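Local coordinates for protein putative fimbrial subunit (Corynebacterium diphtheriae, PDB 4HSQ) that is the major pilin SpaD, here its domains D2 and D3, which probably polymerises into the shaft of an adhesive pilus, at residues A[48-53]-A[107-112]; A[7-12]-A[22-27]; A[206-211]-A[245-250]; A[167-172]-A[181-186]. All blocks are in the same frame, centred on the assembly; numbering follows the deposited sequence.

In the fold
From the N terminus, contact 2 comes first, closing the short hairpin between strands 7-11 and 20-28. Contact 1 then closes a long loop, joining strands 51-61 and 100-109. Both belong to one antiparallel sheet, in which 20-28 lies beside 100-109, and they touch where Tyr23 meets Leu51 and Val107. Further on, contact 4 holds the excursion 181-186 against strand 167-173, and contact 3 brings segment 206-211 to the start of helix 248-252. The four loops follow in series; none nests in or crosses another. Contacts 3 and 4 lie in the prealbumin-like part, and the probable hydrogen bond between Asp12 and His206 joins contact 2 to contact 3.

Contact 1 of 4, residues A[48-53]-A[107-112]; sequences DKRLDF and VKRKEV
Asp52 and Lys108 form the hydrogen-bonded pair of two antiparallel strands, 51-53 and 107-109, in the sheet of the Sgo0707 N2-family domain; the strand axes come within 4.6 Å. Asp52 N donates to Lys108 O, and Lys108 N returns a bond to Asp52 O. Beyond the strand ends, Lys110 N makes a nearly straight bond of 2.8 Å to Arg50 O, inside the type I turn from Asp48 to Leu51. The Arg50 chain bends at chi3 (-70°), turning NE and NH2 side-on to the Asp48 carboxylate, while NH1 reaches Val112 O at 2.8 Å. Asp48 OD2 also takes Arg50 N, an Asx turn. Arg109 comes to the same carbonyl fully extended: its NH2 meets Val112 O at 3.0 Å on an in-plane lone pair, and its NE takes Glu111 O. The two guanidiniums therefore lie side by side, with Arg50 NH1 3.4 Å from Arg109 NH2 and their planes 63° apart. Lys110 runs across Asp52, laying CG 3.1 Å from Asp52 OD2; the Lys110 NZ to Asp52 OD1 salt bridge is long, and a water accepts from NZ. On the face shared with Arg109, Leu51 CD2 packs 4.1 Å from Val107 CG2. Asp48 and the carbonyl oxygens probably offset the mutual repulsion of the two arginines, and the shared Val112 O probably helps hold the chain where it leaves strand 100-109.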
# COMPACT_ATOMS: atom_id res chain seq x y z
N ASP A 48 10.43 1.32 -4.49
CA ASP A 48 9.73 2.20 -5.43
C ASP A 48 9.75 3.61 -4.84
O ASP A 48 9.62 3.78 -3.61
CB ASP A 48 8.29 1.69 -5.67
CG ASP A 48 7.51 2.52 -6.67
OD1 ASP A 48 7.28 2.04 -7.79
OD2 ASP A 48 7.14 3.67 -6.33
N LYS A 49 9.97 4.61 -5.70
CA LYS A 49 10.10 6.02 -5.30
C LYS A 49 8.86 6.57 -4.58
O LYS A 49 8.97 7.53 -3.84
CB LYS A 49 10.47 6.90 -6.50
CG LYS A 49 11.88 6.61 -7.09
CD LYS A 49 13.08 6.88 -6.16
CE LYS A 49 13.62 8.29 -6.25
NZ LYS A 49 14.76 8.50 -5.32
N ARG A 50 7.70 5.92 -4.72
CA ARG A 50 6.47 6.33 -4.04
C ARG A 50 6.45 5.83 -2.59
O ARG A 50 5.55 6.16 -1.84
CB ARG A 50 5.23 5.82 -4.82
CG ARG A 50 5.11 6.51 -6.19
CD ARG A 50 4.09 5.79 -7.06
NE ARG A 50 4.61 4.47 -7.49
CZ ARG A 50 3.96 3.64 -8.29
NH1 ARG A 50 2.76 3.95 -8.75
NH2 ARG A 50 4.49 2.46 -8.60
N LEU A 51 7.44 5.03 -2.19
CA LEU A 51 7.46 4.54 -0.81
C LEU A 51 8.35 5.36 0.05
O LEU A 51 9.40 5.78 -0.42
CB LEU A 51 7.94 3.10 -0.74
CG LEU A 51 7.08 2.04 -1.45
CD1 LEU A 51 7.76 0.68 -1.38
CD2 LEU A 51 5.63 2.01 -0.88
N ASP A 52 7.94 5.55 1.32
CA ASP A 52 8.75 6.14 2.38
C ASP A 52 9.07 5.04 3.33
O ASP A 52 8.15 4.53 4.01
CB ASP A 52 8.00 7.25 3.14
CG ASP A 52 7.89 8.57 2.42
OD1 ASP A 52 8.82 8.90 1.64
OD2 ASP A 52 6.92 9.31 2.69
N PHE A 53 10.34 4.64 3.41
CA PHE A 53 10.76 3.63 4.36
C PHE A 53 10.51 4.16 5.79
O PHE A 53 10.81 5.32 6.05
CB PHE A 53 12.27 3.32 4.15
CG PHE A 53 12.89 2.51 5.25
CD1 PHE A 53 12.63 1.15 5.36
CD2 PHE A 53 13.72 3.10 6.20
CE1 PHE A 53 13.19 0.39 6.40
CE2 PHE A 53 14.30 2.35 7.22
CZ PHE A 53 14.03 0.99 7.32
N VAL A 107 6.89 0.28 5.50
CA VAL A 107 6.84 1.38 4.53
C VAL A 107 5.48 2.05 4.56
O VAL A 107 4.51 1.47 5.09
CB VAL A 107 7.16 0.88 3.07
CG1 VAL A 107 8.59 0.36 2.93
CG2 VAL A 107 6.14 -0.18 2.59
N LYS A 108 5.38 3.21 3.91
CA LYS A 108 4.13 3.91 3.64
C LYS A 108 4.16 4.31 2.19
O LYS A 108 5.17 4.86 1.75
CB LYS A 108 3.89 5.16 4.51
CG LYS A 108 3.64 4.83 5.99
CD LYS A 108 3.47 6.10 6.84
CE LYS A 108 3.32 5.71 8.31
NZ LYS A 108 3.19 6.90 9.20
N ARG A 109 3.06 4.09 1.48
CA ARG A 109 2.98 4.54 0.09
C ARG A 109 2.47 5.98 0.12
O ARG A 109 1.39 6.23 0.65
CB ARG A 109 2.07 3.63 -0.74
CG ARG A 109 2.04 4.02 -2.20
CD ARG A 109 1.14 3.06 -2.93
NE ARG A 109 0.97 3.40 -4.33
CZ ARG A 109 0.59 2.51 -5.24
NH1 ARG A 109 0.35 1.26 -4.89
NH2 ARG A 109 0.46 2.87 -6.52
N LYS A 110 3.26 6.94 -0.42
CA LYS A 110 2.93 8.37 -0.33
C LYS A 110 1.82 8.79 -1.24
O LYS A 110 1.17 9.82 -0.99
CB LYS A 110 4.16 9.24 -0.72
CG LYS A 110 5.42 9.03 0.04
CD LYS A 110 6.50 9.97 -0.50
CE LYS A 110 7.44 9.28 -1.44
NZ LYS A 110 8.50 10.20 -1.93
N GLU A 111 1.67 8.09 -2.36
CA GLU A 111 0.68 8.44 -3.37
C GLU A 111 0.46 7.30 -4.32
O GLU A 111 1.28 6.39 -4.40
CB GLU A 111 1.20 9.65 -4.19
CG GLU A 111 2.49 9.38 -4.94
CD GLU A 111 2.97 10.49 -5.85
OE1 GLU A 111 2.13 11.28 -6.35
OE2 GLU A 111 4.19 10.53 -6.12
N VAL A 112 -0.63 7.38 -5.09
CA VAL A 112 -0.88 6.39 -6.13
C VAL A 112 0.19 6.56 -7.23
O VAL A 112 0.79 5.59 -7.65
CB VAL A 112 -2.33 6.56 -6.67
CG1 VAL A 112 -2.54 5.79 -7.98
CG2 VAL A 112 -3.34 6.15 -5.61
O HOH W 1 10.48 8.18 -0.97

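Contact 2 of 4, residues A[7-12]-A[22-27]; sequences EKTVKD and TYTIKA
Lys8 stretches out from CB to NZ with CG opposite its backbone nitrogen (chi1 -176°), while Tyr23 turns its ring back beside its own N (chi1 -69°); together these torsions carry the end of the lysine over one face of the ring. Lys8 CE lies 3.3 Å from Tyr23 CD1, and Lys8 NZ stands 3.9 Å from the Tyr23 ring centroid, only 12° off the normal. Val10, directly across from Tyr23 in a non-hydrogen-bonded pair, lies beside the same ring, its CG2 3.4 Å from Tyr23 CE1. The backbones beneath pair regularly as antiparallel strands 7-11 and 22-27. Three hydrogen-bonded pairs, Glu7 with Lys26, Thr9 with Thr24 and Lys11 with Thr22, supply six bonds, among them Glu7 N to Lys26 O at 2.7 Å. On the reverse face of the sheet, Thr9 and Thr24 lie side by side, with Thr9 OG1 3.4 Å from Thr24 CB, and a water bridges Thr9 OG1 and Thr24 O. Thr24 OG1 itself bonds to Thr104 OG1 of the next strand. Lys8 NZ is joined covalently to Asn120 CG, and it also hydrogen-bonds to Asp45 OD2. What lies over Tyr23 is thus an isopeptide amide nitrogen rather than a free ammonium: the aromatic face lines a buried Lys-Asn cross-link that ties this edge strand to strand 117-127, as in other Gram-positive pilins.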
# COMPACT_ATOMS: atom_id res chain seq x y z
N GLU A 7 12.63 -15.48 -0.95
CA GLU A 7 11.24 -15.08 -1.13
C GLU A 7 10.94 -13.74 -0.51
O GLU A 7 11.45 -13.42 0.56
CB GLU A 7 10.34 -16.14 -0.47
CG GLU A 7 8.84 -15.95 -0.73
CD GLU A 7 7.89 -17.04 -0.27
OE1 GLU A 7 8.34 -17.98 0.43
OE2 GLU A 7 6.69 -16.95 -0.60
N LYS A 8 10.09 -12.99 -1.19
CA LYS A 8 9.55 -11.72 -0.70
C LYS A 8 8.03 -11.87 -0.56
O LYS A 8 7.37 -12.42 -1.45
CB LYS A 8 9.91 -10.55 -1.63
CG LYS A 8 9.45 -9.18 -1.08
CD LYS A 8 10.06 -8.00 -1.86
CE LYS A 8 9.45 -6.74 -1.33
NZ LYS A 8 10.16 -5.49 -1.74
N THR A 9 7.47 -11.30 0.52
CA THR A 9 6.04 -11.27 0.75
C THR A 9 5.67 -9.84 1.13
O THR A 9 6.52 -9.06 1.56
CB THR A 9 5.58 -12.29 1.82
OG1 THR A 9 6.33 -12.05 3.01
CG2 THR A 9 5.75 -13.76 1.37
N VAL A 10 4.40 -9.50 0.99
CA VAL A 10 3.89 -8.18 1.34
C VAL A 10 2.62 -8.37 2.13
O VAL A 10 1.79 -9.21 1.79
CB VAL A 10 3.67 -7.25 0.12
CG1 VAL A 10 2.67 -7.84 -0.90
CG2 VAL A 10 3.22 -5.84 0.56
N LYS A 11 2.51 -7.63 3.23
CA LYS A 11 1.30 -7.61 4.02
C LYS A 11 0.77 -6.20 3.93
O LYS A 11 1.32 -5.30 4.56
CB LYS A 11 1.57 -8.02 5.48
CG LYS A 11 0.26 -8.24 6.22
CD LYS A 11 -0.30 -9.64 5.85
CE LYS A 11 -1.68 -9.90 6.41
NZ LYS A 11 -2.69 -8.88 5.95
N ASP A 12 -0.25 -5.99 3.10
CA ASP A 12 -0.79 -4.66 2.82
C ASP A 12 -2.33 -4.60 2.86
O ASP A 12 -2.87 -3.51 2.61
CB ASP A 12 -0.32 -4.21 1.41
CG ASP A 12 -0.72 -5.14 0.25
OD1 ASP A 12 -1.81 -5.74 0.31
OD2 ASP A 12 0.05 -5.24 -0.71
N THR A 22 3.90 -3.75 5.52
CA THR A 22 5.20 -4.39 5.62
C THR A 22 5.53 -5.29 4.47
O THR A 22 4.64 -5.79 3.77
CB THR A 22 5.31 -5.23 6.95
OG1 THR A 22 4.32 -6.25 6.98
CG2 THR A 22 5.25 -4.37 8.22
N TYR A 23 6.84 -5.43 4.27
CA TYR A 23 7.45 -6.41 3.39
C TYR A 23 8.22 -7.38 4.23
O TYR A 23 8.84 -6.96 5.22
CB TYR A 23 8.40 -5.79 2.36
CG TYR A 23 7.68 -4.96 1.32
CD1 TYR A 23 6.86 -5.57 0.37
CD2 TYR A 23 7.89 -3.59 1.23
CE1 TYR A 23 6.23 -4.81 -0.62
CE2 TYR A 23 7.25 -2.82 0.26
CZ TYR A 23 6.44 -3.44 -0.67
OH TYR A 23 5.81 -2.68 -1.62
N THR A 24 8.29 -8.63 3.79
CA THR A 24 9.13 -9.61 4.48
C THR A 24 10.01 -10.29 3.42
O THR A 24 9.52 -10.67 2.36
CB THR A 24 8.31 -10.63 5.32
OG1 THR A 24 7.71 -9.93 6.41
CG2 THR A 24 9.21 -11.76 5.89
N ILE A 25 11.30 -10.42 3.73
CA ILE A 25 12.28 -11.07 2.85
C ILE A 25 12.82 -12.26 3.60
O ILE A 25 13.35 -12.12 4.72
CB ILE A 25 13.41 -10.11 2.36
CG1 ILE A 25 12.79 -8.87 1.64
CG2 ILE A 25 14.40 -10.87 1.42
CD1 ILE A 25 13.70 -7.64 1.75
N LYS A 26 12.69 -13.44 3.00
CA LYS A 26 13.15 -14.71 3.59
C LYS A 26 14.15 -15.35 2.65
O LYS A 26 13.97 -15.36 1.42
CB LYS A 26 11.98 -15.66 3.90
CG LYS A 26 11.09 -15.14 5.03
CD LYS A 26 10.21 -16.22 5.66
CE LYS A 26 9.15 -15.64 6.59
NZ LYS A 26 9.72 -15.09 7.86
N ALA A 27 15.23 -15.86 3.23
CA ALA A 27 16.29 -16.48 2.45
C ALA A 27 17.09 -17.42 3.33
O ALA A 27 17.27 -17.16 4.51
CB ALA A 27 17.21 -15.41 1.89
O HOH W 2 8.94 -13.65 2.64

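Contact 3 of 4, residues A[206-211]-A[245-250]; sequences HVTDFE and EFTRAK
Val207 and Thr208 run past Phe246 and Thr247 with one direct backbone bond, Thr208 N to Phe246 O at 2.9 Å, its donor tilted from the carbonyl plane; the chain makes an inverse gamma turn at Phe246. Asp209 holds the start of the helix with both carboxylate oxygens, its chi1 of 62° tucking CG in over its own backbone. Asp209 OD1 receives Arg248 N at 3.0 Å, and OD2 receives Arg248 NE, also at 3.0 Å, in a salt bridge. Both donors approach from out of the carboxylate plane, though OD2 lies within the plane of the guanidinium at its edge. A water carries the grip one residue further, from Asp209 OD2 to Ala249 N. Thr247 is the N-cap, its OG1 accepting from Lys250 N. Its CG2 packs 3.5 Å from Thr208 OG1. A bend at chi3 of Arg248 sets one face of its guanidinium against Phe210 CD2, which lies 3.6 Å from Arg248 CZ, with the two planes 40° apart. Arg248 NH2 has a second acidic partner in Glu215. The Phe246 ring meets His206 O at its edge, with Phe246 CD2 3.7 Å from that oxygen. Around this segment of the prealbumin-like domain, Tyr145 of strand 142-155 stacks edge-to-face with Phe210 and makes a cation-pi contact with Arg248. Phe246 packs on Leu149 of that strand, on Leu265 of strand 264-271, and on Ile251, a calcium ligand in helix 248-252, which places the contact next to the metal site.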
# COMPACT_ATOMS: atom_id res chain seq x y z
N HIS A 206 -6.49 1.31 -1.23
CA HIS A 206 -6.07 -0.04 -1.60
C HIS A 206 -7.17 -0.68 -2.44
O HIS A 206 -8.36 -0.59 -2.08
CB HIS A 206 -5.85 -0.86 -0.33
CG HIS A 206 -5.05 -2.11 -0.51
ND1 HIS A 206 -5.48 -3.15 -1.32
CD2 HIS A 206 -3.90 -2.48 0.10
CE1 HIS A 206 -4.59 -4.12 -1.18
NE2 HIS A 206 -3.63 -3.77 -0.32
N VAL A 207 -6.80 -1.29 -3.56
CA VAL A 207 -7.80 -2.00 -4.39
C VAL A 207 -8.38 -3.17 -3.59
O VAL A 207 -7.70 -3.75 -2.73
CB VAL A 207 -7.25 -2.49 -5.75
CG1 VAL A 207 -6.59 -1.34 -6.52
CG2 VAL A 207 -6.30 -3.70 -5.59
N THR A 208 -9.63 -3.53 -3.90
CA THR A 208 -10.29 -4.61 -3.16
C THR A 208 -10.03 -6.02 -3.70
O THR A 208 -10.27 -6.98 -2.97
CB THR A 208 -11.81 -4.38 -3.17
OG1 THR A 208 -12.28 -4.38 -4.53
CG2 THR A 208 -12.19 -3.06 -2.51
N ASP A 209 -9.58 -6.17 -4.95
CA ASP A 209 -9.49 -7.50 -5.60
C ASP A 209 -8.11 -8.15 -5.55
O ASP A 209 -7.91 -9.22 -6.10
CB ASP A 209 -9.97 -7.37 -7.07
CG ASP A 209 -9.12 -6.44 -7.90
OD1 ASP A 209 -8.86 -5.30 -7.43
OD2 ASP A 209 -8.66 -6.85 -8.98
N PHE A 210 -7.13 -7.48 -4.93
CA PHE A 210 -5.77 -7.99 -4.87
C PHE A 210 -5.14 -7.44 -3.63
O PHE A 210 -5.17 -6.22 -3.42
CB PHE A 210 -5.02 -7.56 -6.12
CG PHE A 210 -3.74 -8.30 -6.38
CD1 PHE A 210 -2.55 -7.89 -5.78
CD2 PHE A 210 -3.70 -9.36 -7.29
CE1 PHE A 210 -1.36 -8.56 -6.04
CE2 PHE A 210 -2.50 -10.01 -7.57
CZ PHE A 210 -1.33 -9.60 -6.95
N GLU A 211 -4.62 -8.33 -2.79
CA GLU A 211 -4.03 -7.89 -1.52
C GLU A 211 -3.04 -8.92 -1.02
O GLU A 211 -3.14 -10.12 -1.33
CB GLU A 211 -5.11 -7.59 -0.46
CG GLU A 211 -5.79 -8.80 0.13
CD GLU A 211 -7.15 -8.52 0.73
OE1 GLU A 211 -7.53 -7.33 0.85
OE2 GLU A 211 -7.83 -9.51 1.09
N GLU A 245 -17.15 -0.20 -6.27
CA GLU A 245 -16.45 -1.46 -6.63
C GLU A 245 -15.04 -1.04 -7.04
O GLU A 245 -14.79 -0.68 -8.19
CB GLU A 245 -17.16 -2.22 -7.79
CG GLU A 245 -18.62 -2.53 -7.55
CD GLU A 245 -19.19 -3.74 -8.27
OE1 GLU A 245 -20.37 -4.08 -8.02
OE2 GLU A 245 -18.45 -4.37 -9.07
N PHE A 246 -14.14 -0.97 -6.06
CA PHE A 246 -12.80 -0.41 -6.25
C PHE A 246 -11.76 -1.49 -6.61
O PHE A 246 -10.78 -1.71 -5.91
CB PHE A 246 -12.43 0.37 -4.99
CG PHE A 246 -11.43 1.46 -5.22
CD1 PHE A 246 -11.77 2.60 -5.94
CD2 PHE A 246 -10.13 1.35 -4.73
CE1 PHE A 246 -10.83 3.62 -6.15
CE2 PHE A 246 -9.20 2.35 -4.95
CZ PHE A 246 -9.56 3.49 -5.63
N THR A 247 -11.94 -2.07 -7.78
CA THR A 247 -11.07 -3.12 -8.31
C THR A 247 -10.11 -2.56 -9.36
O THR A 247 -10.39 -1.53 -9.97
CB THR A 247 -11.89 -4.26 -8.92
OG1 THR A 247 -12.54 -3.77 -10.09
CG2 THR A 247 -12.91 -4.84 -7.91
N ARG A 248 -8.99 -3.24 -9.57
CA ARG A 248 -8.02 -2.87 -10.61
C ARG A 248 -8.71 -2.64 -11.97
O ARG A 248 -8.44 -1.63 -12.64
CB ARG A 248 -6.97 -3.99 -10.77
CG ARG A 248 -5.98 -4.07 -9.60
CD ARG A 248 -5.06 -5.27 -9.75
NE ARG A 248 -5.78 -6.54 -9.73
CZ ARG A 248 -5.25 -7.70 -10.11
NH1 ARG A 248 -3.99 -7.75 -10.53
NH2 ARG A 248 -5.97 -8.80 -10.10
N ALA A 249 -9.58 -3.58 -12.40
CA ALA A 249 -10.27 -3.51 -13.69
C ALA A 249 -11.21 -2.30 -13.76
O ALA A 249 -11.19 -1.59 -14.79
CB ALA A 249 -11.04 -4.79 -13.95
N LYS A 250 -11.97 -2.03 -12.68
CA LYS A 250 -12.87 -0.86 -12.68
C LYS A 250 -12.10 0.47 -12.71
O LYS A 250 -12.47 1.39 -13.43
CB LYS A 250 -13.82 -0.86 -11.47
CG LYS A 250 -14.95 -1.90 -11.59
CD LYS A 250 -16.13 -1.43 -12.44
CE LYS A 250 -17.22 -2.47 -12.56
NZ LYS A 250 -17.94 -2.67 -11.28
O HOH W 3 -14.90 -3.80 -4.51
O HOH W 4 -9.81 -6.34 -11.23

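Contact 4 of 4, residues A[167-172]-A[181-186]; sequences EFELYQ and KGPLTV
Pro183 is the bump and the Tyr171 ring the surface it rests on: Pro183 CA lies over one ring face, off centre and 4.2 Å from the Tyr171 centroid, a CH-pi contact. Gly182, with no side chain, leaves room for its backbone to lie against the ring, Tyr171 CE1 coming 3.3 Å from Gly182 C; a cis peptide follows before Pro183. Glu169 runs alongside Pro183 next to the tyrosine, its CD 3.7 Å from Pro183 CB, and its OE1 accepts from Tyr171 OH, a bond that ties the two side chains into one surface for the proline to rest against. A second bump, Leu184 CD1, settles between Leu170 CD2 (4.0 Å) and Gln172 CG (3.9 Å). Val186 CG2 touches the same Leu170 methyl, and Leu205 and Trp192 add to this apolar patch. Gln172 runs beside Lys181, and a water links its OE1 to Lys181 N. Two backbone bonds pin the loop to the strand: Leu184 N to Leu170 O, at 2.8 Å and almost straight, and Gln172 N to Lys181 O. The result is an irregular loop laid along strand 167-173, which also bonds to strand 222-229, within a beta domain of the prealbumin-like fold found in Gram-positive pilins.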
# COMPACT_ATOMS: atom_id res chain seq x y z
N GLU A 167 -20.19 17.34 1.57
CA GLU A 167 -19.22 16.70 2.45
C GLU A 167 -19.45 15.21 2.54
O GLU A 167 -20.59 14.74 2.63
CB GLU A 167 -19.23 17.33 3.85
CG GLU A 167 -18.66 18.74 3.85
CD GLU A 167 -18.79 19.52 5.14
OE1 GLU A 167 -19.24 18.96 6.17
OE2 GLU A 167 -18.43 20.72 5.13
N PHE A 168 -18.34 14.46 2.51
CA PHE A 168 -18.37 13.01 2.52
C PHE A 168 -17.40 12.38 3.50
O PHE A 168 -16.28 12.87 3.68
CB PHE A 168 -18.01 12.48 1.11
CG PHE A 168 -19.08 12.68 0.06
CD1 PHE A 168 -19.97 11.65 -0.27
CD2 PHE A 168 -19.18 13.88 -0.64
CE1 PHE A 168 -20.93 11.83 -1.28
CE2 PHE A 168 -20.15 14.06 -1.63
CZ PHE A 168 -21.02 13.03 -1.94
N GLU A 169 -17.80 11.21 4.01
CA GLU A 169 -16.93 10.31 4.76
C GLU A 169 -16.73 9.04 3.93
O GLU A 169 -17.53 8.75 3.04
CB GLU A 169 -17.56 9.95 6.11
CG GLU A 169 -17.56 11.10 7.09
CD GLU A 169 -18.27 10.72 8.37
OE1 GLU A 169 -19.20 9.89 8.32
OE2 GLU A 169 -17.89 11.27 9.43
N LEU A 170 -15.72 8.24 4.29
CA LEU A 170 -15.41 6.99 3.61
C LEU A 170 -15.43 5.85 4.58
O LEU A 170 -14.88 5.95 5.69
CB LEU A 170 -14.01 7.10 3.00
CG LEU A 170 -13.55 5.88 2.20
CD1 LEU A 170 -14.27 5.81 0.85
CD2 LEU A 170 -12.06 5.95 1.98
N TYR A 171 -16.00 4.74 4.15
CA TYR A 171 -16.08 3.54 4.96
C TYR A 171 -15.72 2.32 4.18
O TYR A 171 -15.88 2.31 2.96
CB TYR A 171 -17.57 3.35 5.42
CG TYR A 171 -18.05 4.35 6.43
CD1 TYR A 171 -18.13 4.03 7.79
CD2 TYR A 171 -18.53 5.60 6.03
CE1 TYR A 171 -18.60 4.95 8.73
CE2 TYR A 171 -18.96 6.55 6.97
CZ TYR A 171 -19.00 6.21 8.31
OH TYR A 171 -19.48 7.12 9.24
N GLN A 172 -15.31 1.27 4.87
CA GLN A 172 -15.25 -0.08 4.31
C GLN A 172 -16.69 -0.56 4.42
O GLN A 172 -17.37 -0.18 5.36
CB GLN A 172 -14.29 -0.99 5.10
CG GLN A 172 -12.82 -0.60 5.01
CD GLN A 172 -11.93 -1.35 5.96
OE1 GLN A 172 -12.32 -2.28 6.67
NE2 GLN A 172 -10.68 -0.95 6.01
N LYS A 181 -16.03 -0.69 8.74
CA LYS A 181 -15.08 0.19 9.43
C LYS A 181 -15.05 1.61 8.85
O LYS A 181 -14.99 1.78 7.64
CB LYS A 181 -13.69 -0.42 9.33
CG LYS A 181 -12.65 0.24 10.24
CD LYS A 181 -11.27 -0.40 10.07
CE LYS A 181 -11.12 -1.71 10.81
NZ LYS A 181 -9.73 -2.25 10.74
N GLY A 182 -15.09 2.60 9.74
CA GLY A 182 -15.04 4.00 9.35
C GLY A 182 -15.68 4.94 10.36
O GLY A 182 -16.24 4.49 11.36
N PRO A 183 -15.65 6.27 10.12
CA PRO A 183 -15.07 6.95 8.94
C PRO A 183 -13.55 6.77 8.90
O PRO A 183 -12.85 6.92 9.91
CB PRO A 183 -15.50 8.41 9.13
CG PRO A 183 -15.71 8.55 10.62
CD PRO A 183 -16.26 7.23 11.06
N LEU A 184 -13.06 6.34 7.74
CA LEU A 184 -11.64 6.07 7.52
C LEU A 184 -10.81 7.34 7.38
O LEU A 184 -11.24 8.30 6.76
CB LEU A 184 -11.47 5.24 6.23
CG LEU A 184 -12.09 3.83 6.22
CD1 LEU A 184 -11.86 3.17 4.87
CD2 LEU A 184 -11.50 2.96 7.31
N THR A 185 -9.61 7.31 7.94
CA THR A 185 -8.64 8.37 7.77
C THR A 185 -7.69 7.93 6.67
O THR A 185 -7.08 6.85 6.74
CB THR A 185 -7.91 8.70 9.08
OG1 THR A 185 -8.86 9.17 10.03
CG2 THR A 185 -6.80 9.75 8.88
N VAL A 186 -7.58 8.77 5.64
CA VAL A 186 -6.70 8.53 4.51
C VAL A 186 -5.83 9.76 4.38
O VAL A 186 -6.34 10.86 4.08
CB VAL A 186 -7.44 8.17 3.18
CG1 VAL A 186 -6.44 7.84 2.07
CG2 VAL A 186 -8.41 7.01 3.38
O HOH W 5 -13.94 9.17 6.34
O HOH W 6 -15.09 -3.22 7.72